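Local structure of flagellar pocket-related cytoskeletal protein (Trypanosoma brucei, 6SJQ) at residues A11-E22 and H99-M110. The protein belongs to the cytoskeleton around the trypanosome flagellar pocket, and its N-terminal ubiquitin-fold domain, the piece described here, probably serves protein binding through a long structured loop. Residues are numbered along the deposited sequence; the frame is centred on the assembly and turned at random. Where two conformers were deposited one is given.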
ATOM      1  N   ALA A  11       1.340  -2.935   1.528  1.00 10.41           N
ATOM      2  CA  ALA A  11       1.056  -3.948   0.536  1.00 11.01           C
ATOM      3  C   ALA A  11      -0.329  -3.766  -0.070  1.00 11.43           C
ATOM      4  O   ALA A  11      -1.235  -3.193   0.549  1.00 11.39           O
ATOM      5  CB  ALA A  11       1.191  -5.355   1.154  1.00 11.31           C
ATOM      6  N   ALA A  12      -0.473  -4.249  -1.307  1.00 11.39           N
ATOM      7  CA  ALA A  12      -1.765  -4.268  -1.990  1.00 13.73           C
ATOM      8  C   ALA A  12      -1.750  -5.313  -3.098  1.00 12.03           C
ATOM      9  O   ALA A  12      -0.680  -5.778  -3.510  1.00 15.63           O
ATOM     10  CB  ALA A  12      -2.099  -2.883  -2.576  1.00 14.18           C
ATOM     11  N   ASP A  13      -2.933  -5.667  -3.584  1.00 13.26           N
ATOM     12  CA  ASP A  13      -3.010  -6.530  -4.755  1.00 14.91           C
ATOM     13  C   ASP A  13      -3.161  -5.714  -6.024  1.00 14.80           C
ATOM     14  O   ASP A  13      -4.161  -5.025  -6.210  1.00 17.41           O
ATOM     15  CB  ASP A  13      -4.132  -7.555  -4.605  1.00 17.39           C
ATOM     16  CG  ASP A  13      -3.747  -8.671  -3.655  1.00 33.41           C
ATOM     17  OD1 ASP A  13      -2.852  -9.462  -4.013  1.00 28.69           O
ATOM     18  OD2 ASP A  13      -4.307  -8.745  -2.538  1.00 26.28           O
ATOM     19  N   ILE A  14      -2.148  -5.783  -6.886  1.00 14.00           N
ATOM     20  CA  ILE A  14      -2.170  -5.040  -8.148  1.00 16.34           C
ATOM     21  C   ILE A  14      -2.068  -6.003  -9.344  1.00 16.49           C
ATOM     22  O   ILE A  14      -1.066  -6.702  -9.509  1.00 15.57           O
ATOM     23  CB  ILE A  14      -1.018  -4.008  -8.211  1.00 19.03           C
ATOM     24  CG1 ILE A  14      -0.973  -3.125  -6.939  1.00 17.22           C
ATOM     25  CG2 ILE A  14      -1.105  -3.185  -9.492  1.00 13.92           C
ATOM     26  CD1 ILE A  14      -2.079  -2.079  -6.800  1.00 14.06           C
ATOM     27  N   PHE A  15      -3.103  -6.020 -10.173  1.00 15.75           N
ATOM     28  CA  PHE A  15      -3.217  -6.978 -11.294  1.00 17.52           C
ATOM     29  C   PHE A  15      -2.849  -8.408 -10.929  1.00 21.68           C
ATOM     30  O   PHE A  15      -2.031  -9.021 -11.610  1.00 24.46           O
ATOM     31  CB  PHE A  15      -2.335  -6.554 -12.472  1.00 17.10           C
ATOM     32  CG  PHE A  15      -2.717  -5.247 -13.066  1.00 16.78           C
ATOM     33  CD1 PHE A  15      -3.948  -5.084 -13.677  1.00 16.18           C
ATOM     34  CD2 PHE A  15      -1.838  -4.182 -13.033  1.00 12.92           C
ATOM     35  CE1 PHE A  15      -4.311  -3.865 -14.236  1.00 14.61           C
ATOM     36  CE2 PHE A  15      -2.182  -2.955 -13.605  1.00 12.80           C
ATOM     37  CZ  PHE A  15      -3.422  -2.794 -14.202  1.00 17.72           C
ATOM     38  N   ASN A  16      -3.426  -8.930  -9.856  1.00 22.27           N
ATOM     39  CA  ASN A  16      -3.140 -10.318  -9.460  1.00 35.36           C
ATOM     40  C   ASN A  16      -1.695 -10.615  -9.025  1.00 34.52           C
ATOM     41  O   ASN A  16      -1.257 -11.766  -9.068  1.00 26.61           O
ATOM     42  CB  ASN A  16      -3.563 -11.308 -10.563  1.00 49.93           C
ATOM     43  CG  ASN A  16      -5.057 -11.568 -10.584  1.00 60.13           C
ATOM     44  OD1 ASN A  16      -5.691 -11.721  -9.537  1.00 65.22           O
ATOM     45  ND2 ASN A  16      -5.626 -11.640 -11.785  1.00 64.06           N
ATOM     46  N   ASN A  17      -0.952  -9.586  -8.625  1.00 25.06           N
ATOM     47  CA  ASN A  17       0.305  -9.802  -7.906  1.00 20.58           C
ATOM     48  C   ASN A  17       0.223  -9.057  -6.588  1.00 18.92           C
ATOM     49  O   ASN A  17      -0.323  -7.962  -6.541  1.00 16.62           O
ATOM     50  CB  ASN A  17       1.496  -9.286  -8.711  1.00 24.87           C
ATOM     51  CG  ASN A  17       1.710 -10.055  -9.998  1.00 44.12           C
ATOM     52  OD1 ASN A  17       1.502  -9.528 -11.092  1.00 52.63           O
ATOM     53  ND2 ASN A  17       2.124 -11.312  -9.874  1.00 41.49           N
ATOM     54  N   LYS A  18       0.758  -9.642  -5.518  1.00 14.22           N
ATOM     55  CA  LYS A  18       0.870  -8.932  -4.249  1.00 16.87           C
ATOM     56  C   LYS A  18       2.120  -8.076  -4.300  1.00 17.87           C
ATOM     57  O   LYS A  18       3.212  -8.577  -4.561  1.00 20.05           O
ATOM     58  CB  LYS A  18       1.043  -9.926  -3.106  1.00 23.42           C
ATOM     59  CG  LYS A  18      -0.220 -10.303  -2.398  1.00 43.38           C
ATOM     60  CD  LYS A  18      -0.603  -9.274  -1.356  1.00 32.75           C
ATOM     61  CE  LYS A  18      -1.734  -9.839  -0.529  1.00 29.26           C
ATOM     62  NZ  LYS A  18      -2.628 -10.683  -1.378  1.00 29.74           N
ATOM     63  N   VAL A  19       1.975  -6.778  -4.067  1.00 10.82           N
ATOM     64  CA  VAL A  19       3.148  -5.914  -4.071  0.60 13.73           C
ATOM     65  C   VAL A  19       3.337  -5.385  -2.664  1.00 15.60           C
ATOM     66  O   VAL A  19       2.391  -5.305  -1.883  1.00 19.84           O
ATOM     67  CB  VAL A  19       3.040  -4.757  -5.083  0.60 16.34           C
ATOM     68  CG1 VAL A  19       2.825  -5.300  -6.503  0.60 18.38           C
ATOM     69  CG2 VAL A  19       1.923  -3.816  -4.704  0.60 14.06           C
ATOM     70  N   ASN A  20       4.581  -5.087  -2.303  1.00 12.94           N
ATOM     71  CA  ASN A  20       4.872  -4.576  -0.967  1.00 14.26           C
ATOM     72  C   ASN A  20       5.936  -3.515  -1.109  1.00 12.65           C
ATOM     73  O   ASN A  20       7.039  -3.806  -1.591  1.00 14.54           O
ATOM     74  CB  ASN A  20       5.386  -5.684  -0.050  1.00 11.16           C
ATOM     75  CG  ASN A  20       5.372  -5.278   1.415  1.00 11.11           C
ATOM     76  OD1 ASN A  20       4.643  -4.362   1.796  1.00 12.10           O
ATOM     77  ND2 ASN A  20       6.154  -5.981   2.253  1.00 15.57           N
ATOM     78  N   PHE A  21       5.606  -2.284  -0.702  1.00 11.16           N
ATOM     79  CA  PHE A  21       6.529  -1.155  -0.787  1.00  9.96           C
ATOM     80  C   PHE A  21       6.983  -0.625   0.570  1.00 14.91           C
ATOM     81  O   PHE A  21       6.182  -0.482   1.517  1.00 12.88           O
ATOM     82  CB  PHE A  21       5.879   0.000  -1.568  1.00 12.09           C
ATOM     83  CG  PHE A  21       5.650  -0.299  -3.022  1.00 14.03           C
ATOM     84  CD1 PHE A  21       6.609  -0.970  -3.769  1.00 10.96           C
ATOM     85  CD2 PHE A  21       4.477   0.113  -3.653  1.00 14.09           C
ATOM     86  CE1 PHE A  21       6.401  -1.233  -5.111  1.00 19.49           C
ATOM     87  CE2 PHE A  21       4.256  -0.153  -4.990  1.00 18.77           C
ATOM     88  CZ  PHE A  21       5.232  -0.817  -5.729  1.00 23.44           C
ATOM     89  N   GLU A  22       8.276  -0.319   0.659  1.00 11.93           N
ATOM     90  CA  GLU A  22       8.825   0.369   1.830  1.00 11.74           C
ATOM     91  C   GLU A  22       8.650   1.867   1.632  1.00 18.31           C
ATOM     92  O   GLU A  22       9.231   2.441   0.703  1.00 16.70           O
ATOM     93  CB  GLU A  22      10.312   0.028   1.936  1.00 19.42           C
ATOM     94  CG  GLU A  22      10.983   0.465   3.206  1.00 24.39           C
ATOM     95  CD  GLU A  22      12.443   0.055   3.199  1.00 38.28           C
ATOM     96  OE1 GLU A  22      12.727  -1.135   3.455  1.00 41.46           O
ATOM     97  OE2 GLU A  22      13.294   0.915   2.899  1.00 37.57           O
ATOM     98  N   HIS A  99      -8.377  -5.320 -10.073  1.00 22.30           N
ATOM     99  CA  HIS A  99      -7.591  -5.645  -8.892  1.00 26.25           C
ATOM    100  C   HIS A  99      -8.438  -6.344  -7.854  1.00 23.77           C
ATOM    101  O   HIS A  99      -9.334  -5.738  -7.263  1.00 29.24           O
ATOM    102  CB  HIS A  99      -6.975  -4.372  -8.300  1.00 19.85           C
ATOM    103  CG  HIS A  99      -6.297  -3.515  -9.327  1.00 20.80           C
ATOM    104  ND1 HIS A  99      -5.112  -3.871  -9.921  1.00 17.29           N
ATOM    105  CD2 HIS A  99      -6.672  -2.341  -9.892  1.00 12.77           C
ATOM    106  CE1 HIS A  99      -4.772  -2.949 -10.812  1.00 14.43           C
ATOM    107  NE2 HIS A  99      -5.694  -2.009 -10.803  1.00 14.09           N
ATOM    108  N   LYS A 100      -8.159  -7.623  -7.636  1.00 29.80           N
ATOM    109  CA  LYS A 100      -8.911  -8.381  -6.651  1.00 33.92           C
ATOM    110  C   LYS A 100      -7.990  -8.976  -5.601  1.00 40.81           C
ATOM    111  O   LYS A 100      -6.802  -9.223  -5.854  1.00 34.98           O
ATOM    112  CB  LYS A 100      -9.787  -9.456  -7.311  1.00 45.18           C
ATOM    113  CG  LYS A 100      -9.205 -10.093  -8.564  1.00 47.62           C
ATOM    114  CD  LYS A 100      -9.745  -9.433  -9.828  1.00 56.19           C
ATOM    115  CE  LYS A 100      -9.401 -10.264 -11.072  1.00 56.24           C
ATOM    116  NZ  LYS A 100      -9.620  -9.525 -12.357  1.00 47.24           N
ATOM    117  N   GLU A 101      -8.547  -9.173  -4.412  1.00 40.58           N
ATOM    118  CA  GLU A 101      -7.798  -9.686  -3.285  1.00 32.48           C
ATOM    119  C   GLU A 101      -7.325 -11.105  -3.549  1.00 36.91           C
ATOM    120  O   GLU A 101      -7.988 -11.878  -4.247  1.00 39.59           O
ATOM    121  CB  GLU A 101      -8.649  -9.634  -2.012  1.00 32.91           C
ATOM    122  CG  GLU A 101      -8.977  -8.220  -1.536  1.00 37.48           C
ATOM    123  CD  GLU A 101     -10.092  -7.557  -2.338  1.00 52.40           C
ATOM    124  OE1 GLU A 101     -10.592  -8.174  -3.307  1.00 58.86           O
ATOM    125  OE2 GLU A 101     -10.468  -6.412  -2.003  1.00 56.81           O
ATOM    126  N   SER A 102      -6.153 -11.427  -3.013  1.00 39.40           N
ATOM    127  CA  SER A 102      -5.643 -12.788  -3.045  1.00 39.04           C
ATOM    128  C   SER A 102      -4.941 -13.048  -1.731  1.00 38.98           C
ATOM    129  O   SER A 102      -4.527 -12.111  -1.036  1.00 39.12           O
ATOM    130  CB  SER A 102      -4.640 -12.971  -4.171  1.00 35.06           C
ATOM    131  OG  SER A 102      -3.367 -12.510  -3.753  1.00 32.11           O
ATOM    132  N   GLN A 103      -4.802 -14.318  -1.383  1.00 41.61           N
ATOM    133  CA  GLN A 103      -4.050 -14.663  -0.191  1.00 36.46           C
ATOM    134  C   GLN A 103      -2.637 -15.020  -0.605  1.00 33.82           C
ATOM    135  O   GLN A 103      -1.956 -15.760   0.102  1.00 38.13           O
ATOM    136  CB  GLN A 103      -4.686 -15.849   0.526  1.00 36.88           C
ATOM    137  CG  GLN A 103      -6.197 -15.829   0.556  1.00 42.79           C
ATOM    138  CD  GLN A 103      -6.766 -17.181   0.926  1.00 68.39           C
ATOM    139  OE1 GLN A 103      -7.164 -17.961   0.056  1.00 62.20           O
ATOM    140  NE2 GLN A 103      -6.788 -17.479   2.221  1.00 58.12           N
ATOM    141  N   LYS A 104      -2.204 -14.532  -1.768  1.00 28.66           N
ATOM    142  CA  LYS A 104      -0.804 -14.684  -2.138  1.00 30.01           C
ATOM    143  C   LYS A 104       0.007 -13.952  -1.080  1.00 32.64           C
ATOM    144  O   LYS A 104      -0.378 -12.869  -0.634  1.00 35.86           O
ATOM    145  CB  LYS A 104      -0.524 -14.108  -3.529  1.00 28.60           C
ATOM    146  CG  LYS A 104      -1.153 -14.893  -4.661  1.00 32.34           C
ATOM    147  CD  LYS A 104      -0.787 -14.295  -6.009  1.00 42.65           C
ATOM    148  CE  LYS A 104      -1.635 -14.899  -7.108  1.00 52.88           C
ATOM    149  NZ  LYS A 104      -1.389 -14.238  -8.410  1.00 42.06           N
ATOM    150  N   GLU A 105       1.108 -14.546  -0.648  1.00 32.23           N
ATOM    151  CA  GLU A 105       1.859 -13.969   0.461  1.00 33.01           C
ATOM    152  C   GLU A 105       2.440 -12.597   0.119  1.00 24.80           C
ATOM    153  O   GLU A 105       2.753 -12.293  -1.043  1.00 23.94           O
ATOM    154  CB  GLU A 105       2.975 -14.910   0.911  1.00 37.17           C
ATOM    155  CG  GLU A 105       4.103 -15.030  -0.082  1.00 29.81           C
ATOM    156  CD  GLU A 105       4.860 -16.342   0.058  1.00 70.57           C
ATOM    157  OE1 GLU A 105       5.133 -16.757   1.206  1.00 74.28           O
ATOM    158  OE2 GLU A 105       5.181 -16.958  -0.983  1.00 73.03           O
ATOM    159  N   ILE A 106       2.574 -11.769   1.144  1.00 24.26           N
ATOM    160  CA  ILE A 106       3.195 -10.471   0.989  1.00 19.19           C
ATOM    161  C   ILE A 106       4.711 -10.651   0.835  1.00 17.67           C
ATOM    162  O   ILE A 106       5.376 -11.215   1.714  1.00 24.81           O
ATOM    163  CB  ILE A 106       2.872  -9.571   2.204  1.00 18.85           C
ATOM    164  CG1 ILE A 106       1.362  -9.338   2.312  1.00 22.99           C
ATOM    165  CG2 ILE A 106       3.573  -8.226   2.078  1.00 18.53           C
ATOM    166  CD1 ILE A 106       0.959  -8.580   3.571  1.00 23.98           C
ATOM    167  N   PRO A 107       5.270 -10.168  -0.282  1.00 20.76           N
ATOM    168  CA  PRO A 107       6.694 -10.336  -0.581  1.00 23.66           C
ATOM    169  C   PRO A 107       7.533  -9.347   0.202  1.00 25.29           C
ATOM    170  O   PRO A 107       6.966  -8.394   0.766  1.00 17.15           O
ATOM    171  CB  PRO A 107       6.769 -10.016  -2.080  1.00 23.79           C
ATOM    172  CG  PRO A 107       5.655  -9.043  -2.300  1.00 24.27           C
ATOM    173  CD  PRO A 107       4.550  -9.495  -1.380  1.00 20.83           C
ATOM    174  N   PRO A 108       8.859  -9.572   0.261  1.00 24.82           N
ATOM    175  CA  PRO A 108       9.760  -8.602   0.884  1.00 18.49           C
ATOM    176  C   PRO A 108       9.576  -7.217   0.271  1.00 24.02           C
ATOM    177  O   PRO A 108       9.486  -7.089  -0.958  1.00 23.85           O
ATOM    178  CB  PRO A 108      11.156  -9.150   0.543  1.00 26.54           C
ATOM    179  CG  PRO A 108      10.950 -10.626   0.419  1.00 33.62           C
ATOM    180  CD  PRO A 108       9.578 -10.776  -0.207  1.00 25.34           C
ATOM    181  N   ALA A 109       9.510  -6.192   1.120  1.00 22.16           N
ATOM    182  CA  ALA A 109       9.277  -4.823   0.665  1.00 18.43           C
ATOM    183  C   ALA A 109      10.360  -4.300  -0.266  1.00 20.88           C
ATOM    184  O   ALA A 109      11.541  -4.578  -0.067  1.00 22.76           O
ATOM    185  CB  ALA A 109       9.137  -3.889   1.859  1.00 18.82           C
ATOM    186  N   MET A 110       9.949  -3.545  -1.284  1.00 16.01           N
ATOM    187  CA  MET A 110      10.882  -2.867  -2.185  1.00 18.23           C
ATOM    188  C   MET A 110      10.612  -1.369  -2.222  1.00 22.02           C
ATOM    189  O   MET A 110       9.522  -0.913  -1.856  1.00 16.30           O
ATOM    190  CB  MET A 110      10.863  -3.471  -3.616  1.00 21.11           C
ATOM    191  CG  MET A 110       9.838  -2.971  -4.641  1.00 26.27           C
ATOM    192  SD  MET A 110       9.992  -3.854  -6.257  1.00 31.04           S
ATOM    193  CE  MET A 110       9.626  -5.510  -5.715  1.00 29.27           C
TER
HETATM  194  O   HOH W   1      -5.442  -7.490  -7.758  1.00 37.28           O
HETATM  195  O   HOH W   2      -5.274 -11.010  -7.067  1.00 41.78           O
HETATM  196  O   HOH W   3       8.145  -6.306  -3.091  1.00 37.36           O
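H99 and F15 meet edge to face at one end of a long loop, residues 99-110, which runs across the first beta hairpin of this ubiquitin fold. CE1 of H99 stands over the centre of the F15 ring, the two planes inclined at 55°. The same imidazole accepts a nearly straight bond, 171° at the hydrogen, from F15 N to H99 ND1 (3.0 Å), and the donor lies in the ring plane. Since H99 NE2 is bonded to H57, both ring nitrogens are engaged and the ring's rotation is fixed at the type I' turn from I14 to N17.

Farther along, D13 and K18, on paired hairpin strands, form a salt bridge facing the loop, with K18 NZ on the syn side of D13 OD2 at 2.8 Å. Bends at chi2 and chi4 of K18 bring its ammonium back to D13. S102 OG gives its proton to D13 OD1 (3.1 Å) from above the carboxylate plane, while accepting from K104 N in an ST turn. Y90 also bonds D13 OD2, tying this cluster to strand 87-92.

N20 places CG anti to its own N (chi1 -166°), carrying the amide toward the loop backbone at P107: N20 ND2 meets P107 O at 2.9 Å, and I106 CG2 packs against the amide, 3.4 Å from N20 ND2. At the far end a single beta bridge pairs F21 with M110 through M110 N to N20 O (2.9 Å) and E22 N to M110 O. There M110 CG lies in the plane of the F21 ring, at its edge, 3.9 Å from F21 CE1.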